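Local coordinates for protein dextranase (Pseudarthrobacter oxydans, PDB 6NZS) that catalyses the endohydrolysis of alpha-1,6-glucosidic linkages in dextran as a glycosyl hydrolase family 49 enzyme with an Ig-like N-terminal domain and a beta-solenoid, at residues A[112-124]-A[135-149]. Numbering follows the deposited sequence.
Sequences DQVQIRPSSYNFE and IKVPYSDAGYRFSVE
Phe123 drives the edge of its ring into two aromatic faces of 135-149. Its CE2 stands over the centre of the Phe146 ring, 3.8 Å from Phe146 CE1, with the planes at 75°, while CZ meets the Tyr144 face toward its rim. Tyr144 in turn sets its own edge on Tyr121, where Tyr144 CD2 sits over the ring centre; Pro118 CB covers the opposite face. Phe146 holds CG between its backbone N and carbonyl carbon (chi1 60°), the crowded position, which lays its ring beneath Phe123 and beside Ile116 CG2. At other parts of the Phe123 ring, Ile135 CG2 lies 3.8 Å from Phe123 CD2 and Pro138 CD 3.5 Å from Phe123 CE1. Replacing Phe123 by an alanine would remove this wedge and is likely to open a gap among Tyr144, Phe146 and Ile135, leaving the Tyr144 ring freer to turn. A water bridges Tyr121 OH and Arg145 N at the margin of the cluster.

Strands 114-117 and 144-149 run antiparallel beside it. Arg117 and Ser147 exchange backbone bonds, the one from Ser147 N to Arg117 O measuring 2.8 Å, and Gln115 pairs with Glu149 likewise. On the face of Arg117 and Glu149, the aliphatic part of Arg117 crosses the carboxylate; their salt bridge is long and of charges alone, since no N-H points at Glu149 OE1, while Arg117 NH1 bonds Ile434 O. Glu149 OE2 takes Ser147 OG on its anti lone pair, 2.7 Å away, and also bonds His435. Farther along, Lys136 N donates to Glu124 O (2.9 Å). The aromatic cluster thus ties the loop after strand 114-117 to strand 144-150 and the end of strand 132-137 within the Ig-like N-terminal domain, whose Arg117 and Glu149 face rests against strand 423-435 of the beta-solenoid.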
loop_
_atom_site.group_PDB
_atom_site.type_symbol
_atom_site.label_atom_id
_atom_site.label_comp_id
_atom_site.label_asym_id
_atom_site.label_seq_id
_atom_site.Cartn_x
_atom_site.Cartn_y
_atom_site.Cartn_z
ATOM N N ASP A 112 -18.505 -17.282 -11.580
ATOM C CA ASP A 112 -19.021 -16.180 -10.778
ATOM C C ASP A 112 -18.588 -16.282 -9.323
ATOM O O ASP A 112 -18.599 -15.269 -8.614
ATOM C CB ASP A 112 -20.548 -16.131 -10.846
ATOM C CG ASP A 112 -21.103 -14.796 -10.391
ATOM O OD1 ASP A 112 -20.670 -13.762 -10.939
ATOM O OD2 ASP A 112 -21.970 -14.779 -9.497
ATOM N N GLN A 113 -18.209 -17.472 -8.864
ATOM C CA GLN A 113 -17.673 -17.636 -7.519
ATOM C C GLN A 113 -16.200 -17.274 -7.422
ATOM O O GLN A 113 -15.588 -17.470 -6.366
ATOM C CB GLN A 113 -17.939 -19.052 -6.997
ATOM C CG GLN A 113 -19.410 -19.292 -6.667
ATOM C CD GLN A 113 -19.623 -20.488 -5.768
ATOM O OE1 GLN A 113 -18.863 -21.450 -5.806
ATOM N NE2 GLN A 113 -20.662 -20.426 -4.939
ATOM N N VAL A 114 -15.612 -16.747 -8.487
ATOM C CA VAL A 114 -14.306 -16.109 -8.413
ATOM C C VAL A 114 -14.507 -14.661 -8.818
ATOM O O VAL A 114 -14.776 -14.371 -9.991
ATOM C CB VAL A 114 -13.270 -16.787 -9.314
ATOM C CG1 VAL A 114 -11.940 -16.050 -9.197
ATOM C CG2 VAL A 114 -13.106 -18.241 -8.938
ATOM N N GLN A 115 -14.365 -13.749 -7.865
ATOM C CA GLN A 115 -14.517 -12.328 -8.140
ATOM C C GLN A 115 -13.153 -11.667 -8.279
ATOM O O GLN A 115 -12.211 -12.002 -7.554
ATOM C CB GLN A 115 -15.337 -11.658 -7.041
ATOM C CG GLN A 115 -16.809 -12.087 -7.117
ATOM C CD GLN A 115 -17.478 -11.601 -8.399
ATOM O OE1 GLN A 115 -17.357 -10.435 -8.757
ATOM N NE2 GLN A 115 -18.179 -12.496 -9.097
ATOM N N ILE A 116 -13.058 -10.728 -9.216
ATOM C CA ILE A 116 -11.859 -9.921 -9.421
ATOM C C ILE A 116 -12.090 -8.562 -8.783
ATOM O O ILE A 116 -13.142 -7.944 -8.987
ATOM C CB ILE A 116 -11.555 -9.761 -10.921
ATOM C CG1 ILE A 116 -11.245 -11.121 -11.549
ATOM C CG2 ILE A 116 -10.399 -8.776 -11.147
ATOM C CD1 ILE A 116 -11.311 -11.134 -13.057
ATOM N N ARG A 117 -11.120 -8.097 -8.000
ATOM C CA ARG A 117 -11.157 -6.733 -7.486
ATOM C C ARG A 117 -9.826 -6.083 -7.836
ATOM O O ARG A 117 -8.767 -6.680 -7.578
ATOM C CB ARG A 117 -11.388 -6.680 -5.974
ATOM C CG ARG A 117 -12.789 -7.126 -5.549
ATOM C CD ARG A 117 -13.148 -6.529 -4.161
ATOM N NE ARG A 117 -14.524 -6.835 -3.747
ATOM C CZ ARG A 117 -15.108 -6.436 -2.611
ATOM N NH1 ARG A 117 -14.469 -5.688 -1.704
ATOM N NH2 ARG A 117 -16.364 -6.795 -2.379
ATOM N N PRO A 118 -9.816 -4.869 -8.416
ATOM C CA PRO A 118 -10.936 -3.969 -8.734
ATOM C C PRO A 118 -12.041 -4.599 -9.603
ATOM O O PRO A 118 -11.765 -5.208 -10.632
ATOM C CB PRO A 118 -10.253 -2.816 -9.480
ATOM C CG PRO A 118 -8.878 -2.755 -8.892
ATOM C CD PRO A 118 -8.515 -4.227 -8.677
ATOM N N SER A 119 -13.287 -4.456 -9.144
ATOM C CA SER A 119 -14.443 -4.952 -9.883
ATOM C C SER A 119 -14.604 -4.260 -11.227
ATOM O O SER A 119 -15.245 -4.822 -12.127
ATOM C CB SER A 119 -15.708 -4.749 -9.049
ATOM O OG SER A 119 -15.625 -5.505 -7.858
ATOM N N SER A 120 -14.033 -3.064 -11.386
ATOM C CA SER A 120 -14.071 -2.376 -12.667
ATOM C C SER A 120 -13.291 -3.117 -13.746
ATOM O O SER A 120 -13.481 -2.816 -14.929
ATOM C CB SER A 120 -13.539 -0.948 -12.505
ATOM O OG SER A 120 -12.178 -0.950 -12.094
ATOM N N TYR A 121 -12.418 -4.059 -13.373
ATOM C CA TYR A 121 -11.709 -4.897 -14.348
ATOM C C TYR A 121 -12.634 -6.054 -14.678
ATOM O O TYR A 121 -12.591 -7.122 -14.059
ATOM C CB TYR A 121 -10.399 -5.453 -13.801
ATOM C CG TYR A 121 -9.398 -4.466 -13.271
ATOM C CD1 TYR A 121 -9.509 -3.103 -13.518
ATOM C CD2 TYR A 121 -8.318 -4.911 -12.529
ATOM C CE1 TYR A 121 -8.578 -2.219 -13.004
ATOM C CE2 TYR A 121 -7.390 -4.043 -12.024
ATOM C CZ TYR A 121 -7.519 -2.705 -12.263
ATOM O OH TYR A 121 -6.595 -1.847 -11.740
ATOM N N ASN A 122 -13.474 -5.847 -15.676
ATOM C CA ASN A 122 -14.454 -6.857 -16.058
ATOM C C ASN A 122 -13.806 -7.912 -16.963
ATOM O O ASN A 122 -14.212 -8.135 -18.098
ATOM C CB ASN A 122 -15.636 -6.156 -16.716
ATOM C CG ASN A 122 -16.785 -7.096 -17.013
ATOM O OD1 ASN A 122 -17.046 -8.036 -16.256
ATOM N ND2 ASN A 122 -17.491 -6.840 -18.110
ATOM N N PHE A 123 -12.763 -8.564 -16.437
ATOM C CA PHE A 123 -12.041 -9.565 -17.212
ATOM C C PHE A 123 -12.943 -10.751 -17.534
ATOM O O PHE A 123 -13.753 -11.183 -16.704
ATOM C CB PHE A 123 -10.857 -10.117 -16.423
ATOM C CG PHE A 123 -9.781 -9.114 -16.111
ATOM C CD1 PHE A 123 -9.537 -8.022 -16.925
ATOM C CD2 PHE A 123 -8.982 -9.302 -14.996
ATOM C CE1 PHE A 123 -8.512 -7.118 -16.606
ATOM C CE2 PHE A 123 -7.971 -8.419 -14.684
ATOM C CZ PHE A 123 -7.732 -7.334 -15.490
ATOM N N GLU A 124 -12.777 -11.293 -18.739
ATOM C CA GLU A 124 -13.430 -12.549 -19.087
ATOM C C GLU A 124 -12.920 -13.654 -18.171
ATOM O O GLU A 124 -11.714 -13.759 -17.920
ATOM C CB GLU A 124 -13.119 -12.901 -20.543
ATOM C CG GLU A 124 -13.623 -14.269 -20.972
ATOM C CD GLU A 124 -13.640 -14.450 -22.482
ATOM O OE1 GLU A 124 -14.099 -15.524 -22.934
ATOM O OE2 GLU A 124 -13.197 -13.528 -23.208
ATOM N N ILE A 135 -8.718 -16.687 -16.366
ATOM C CA ILE A 135 -8.977 -15.250 -16.425
ATOM C C ILE A 135 -8.187 -14.666 -17.589
ATOM O O ILE A 135 -6.971 -14.875 -17.684
ATOM C CB ILE A 135 -8.547 -14.560 -15.118
ATOM C CG1 ILE A 135 -9.271 -15.180 -13.928
ATOM C CG2 ILE A 135 -8.797 -13.055 -15.183
ATOM C CD1 ILE A 135 -8.575 -14.898 -12.610
ATOM N N LYS A 136 -8.859 -13.905 -18.452
ATOM C CA LYS A 136 -8.174 -13.256 -19.569
ATOM C C LYS A 136 -7.716 -11.878 -19.117
ATOM O O LYS A 136 -8.542 -11.007 -18.826
ATOM C CB LYS A 136 -9.074 -13.146 -20.791
ATOM C CG LYS A 136 -8.316 -12.614 -22.001
ATOM C CD LYS A 136 -9.237 -12.474 -23.196
ATOM C CE LYS A 136 -8.943 -13.530 -24.236
ATOM N NZ LYS A 136 -8.761 -12.893 -25.562
ATOM N N VAL A 137 -6.404 -11.681 -19.048
ATOM C CA VAL A 137 -5.827 -10.396 -18.657
ATOM C C VAL A 137 -5.346 -9.705 -19.931
ATOM O O VAL A 137 -4.391 -10.188 -20.562
ATOM C CB VAL A 137 -4.683 -10.567 -17.648
ATOM C CG1 VAL A 137 -4.159 -9.207 -17.221
ATOM C CG2 VAL A 137 -5.158 -11.361 -16.421
ATOM N N PRO A 138 -5.977 -8.623 -20.360
ATOM C CA PRO A 138 -5.498 -7.927 -21.554
ATOM C C PRO A 138 -4.178 -7.244 -21.259
ATOM O O PRO A 138 -3.895 -6.841 -20.123
ATOM C CB PRO A 138 -6.600 -6.898 -21.828
ATOM C CG PRO A 138 -7.214 -6.638 -20.496
ATOM C CD PRO A 138 -7.081 -7.904 -19.698
ATOM N N TYR A 139 -3.363 -7.118 -22.299
ATOM C CA TYR A 139 -2.136 -6.351 -22.170
ATOM C C TYR A 139 -2.444 -4.862 -22.053
ATOM O O TYR A 139 -3.289 -4.322 -22.770
ATOM C CB TYR A 139 -1.191 -6.608 -23.348
ATOM C CG TYR A 139 0.027 -5.727 -23.229
ATOM C CD1 TYR A 139 0.978 -5.966 -22.249
ATOM C CD2 TYR A 139 0.196 -4.622 -24.055
ATOM C CE1 TYR A 139 2.076 -5.145 -22.105
ATOM C CE2 TYR A 139 1.297 -3.794 -23.920
ATOM C CZ TYR A 139 2.233 -4.060 -22.950
ATOM O OH TYR A 139 3.326 -3.230 -22.802
ATOM N N SER A 140 -1.763 -4.212 -21.118
ATOM C CA SER A 140 -1.728 -2.765 -20.986
ATOM C C SER A 140 -0.287 -2.389 -20.698
ATOM O O SER A 140 0.424 -3.129 -20.015
ATOM C CB SER A 140 -2.580 -2.293 -19.792
ATOM O OG SER A 140 -2.344 -0.923 -19.509
ATOM N N ASP A 141 0.150 -1.234 -21.206
ATOM C CA ASP A 141 1.489 -0.805 -20.829
ATOM C C ASP A 141 1.612 -0.460 -19.350
ATOM O O ASP A 141 2.732 -0.293 -18.865
ATOM C CB ASP A 141 2.013 0.329 -21.714
ATOM C CG ASP A 141 1.109 1.525 -21.732
ATOM O OD1 ASP A 141 0.232 1.640 -20.856
ATOM O OD2 ASP A 141 1.291 2.374 -22.637
ATOM N N ALA A 142 0.498 -0.365 -18.624
ATOM C CA ALA A 142 0.524 -0.243 -17.175
ATOM C C ALA A 142 0.523 -1.589 -16.467
ATOM O O ALA A 142 0.784 -1.626 -15.260
ATOM C CB ALA A 142 -0.701 0.542 -16.697
ATOM N N GLY A 143 0.225 -2.673 -17.178
ATOM C CA GLY A 143 -0.063 -3.925 -16.508
ATOM C C GLY A 143 -1.311 -3.787 -15.641
ATOM O O GLY A 143 -2.015 -2.771 -15.649
ATOM N N TYR A 144 -1.582 -4.858 -14.892
ATOM C CA TYR A 144 -2.706 -4.892 -13.966
ATOM C C TYR A 144 -2.265 -5.571 -12.681
ATOM O O TYR A 144 -1.591 -6.601 -12.722
ATOM C CB TYR A 144 -3.861 -5.718 -14.551
ATOM C CG TYR A 144 -4.623 -5.058 -15.669
ATOM C CD1 TYR A 144 -4.231 -5.221 -17.000
ATOM C CD2 TYR A 144 -5.741 -4.267 -15.408
ATOM C CE1 TYR A 144 -4.931 -4.617 -18.031
ATOM C CE2 TYR A 144 -6.446 -3.655 -16.449
ATOM C CZ TYR A 144 -6.030 -3.837 -17.755
ATOM O OH TYR A 144 -6.710 -3.243 -18.806
ATOM N N ARG A 145 -2.650 -4.993 -11.546
ATOM C CA ARG A 145 -2.459 -5.608 -10.234
ATOM C C ARG A 145 -3.839 -5.783 -9.616
ATOM O O ARG A 145 -4.575 -4.801 -9.458
ATOM C CB ARG A 145 -1.577 -4.711 -9.356
ATOM C CG ARG A 145 -0.108 -4.623 -9.837
ATOM C CD ARG A 145 0.444 -3.190 -9.842
ATOM N NE ARG A 145 -0.288 -2.316 -10.764
ATOM C CZ ARG A 145 -0.123 -2.295 -12.083
ATOM N NH1 ARG A 145 0.754 -3.099 -12.672
ATOM N NH2 ARG A 145 -0.851 -1.467 -12.823
ATOM N N PHE A 146 -4.210 -7.022 -9.297
ATOM C CA PHE A 146 -5.590 -7.280 -8.900
ATOM C C PHE A 146 -5.670 -8.492 -7.987
ATOM O O PHE A 146 -4.739 -9.300 -7.901
ATOM C CB PHE A 146 -6.511 -7.445 -10.128
ATOM C CG PHE A 146 -6.128 -8.575 -11.052
ATOM C CD1 PHE A 146 -5.133 -8.409 -12.002
ATOM C CD2 PHE A 146 -6.792 -9.796 -10.982
ATOM C CE1 PHE A 146 -4.797 -9.448 -12.851
ATOM C CE2 PHE A 146 -6.470 -10.839 -11.819
ATOM C CZ PHE A 146 -5.476 -10.663 -12.767
ATOM N N SER A 147 -6.819 -8.611 -7.321
ATOM C CA SER A 147 -7.101 -9.664 -6.360
ATOM C C SER A 147 -8.069 -10.671 -6.973
ATOM O O SER A 147 -9.048 -10.290 -7.632
ATOM C CB SER A 147 -7.751 -9.024 -5.128
ATOM O OG SER A 147 -8.216 -10.014 -4.232
ATOM N N VAL A 148 -7.792 -11.956 -6.746
ATOM C CA VAL A 148 -8.620 -13.069 -7.210
ATOM C C VAL A 148 -9.265 -13.713 -5.986
ATOM O O VAL A 148 -8.563 -14.185 -5.081
ATOM C CB VAL A 148 -7.775 -14.088 -7.994
ATOM C CG1 VAL A 148 -8.615 -15.283 -8.418
ATOM C CG2 VAL A 148 -7.124 -13.418 -9.204
ATOM N N GLU A 149 -10.599 -13.720 -5.943
ATOM C CA GLU A 149 -11.339 -13.979 -4.702
ATOM C C GLU A 149 -12.292 -15.160 -4.884
ATOM O O GLU A 149 -13.398 -15.009 -5.417
ATOM C CB GLU A 149 -12.057 -12.705 -4.255
ATOM C CG GLU A 149 -11.122 -11.493 -4.328
ATOM C CD GLU A 149 -11.529 -10.302 -3.485
ATOM O OE1 GLU A 149 -12.659 -10.271 -2.942
ATOM O OE2 GLU A 149 -10.687 -9.395 -3.358
HETATM O O HOH W 1 -3.948 -2.323 -11.727
HETATM O O HOH W 2 -10.674 -10.005 -20.263
#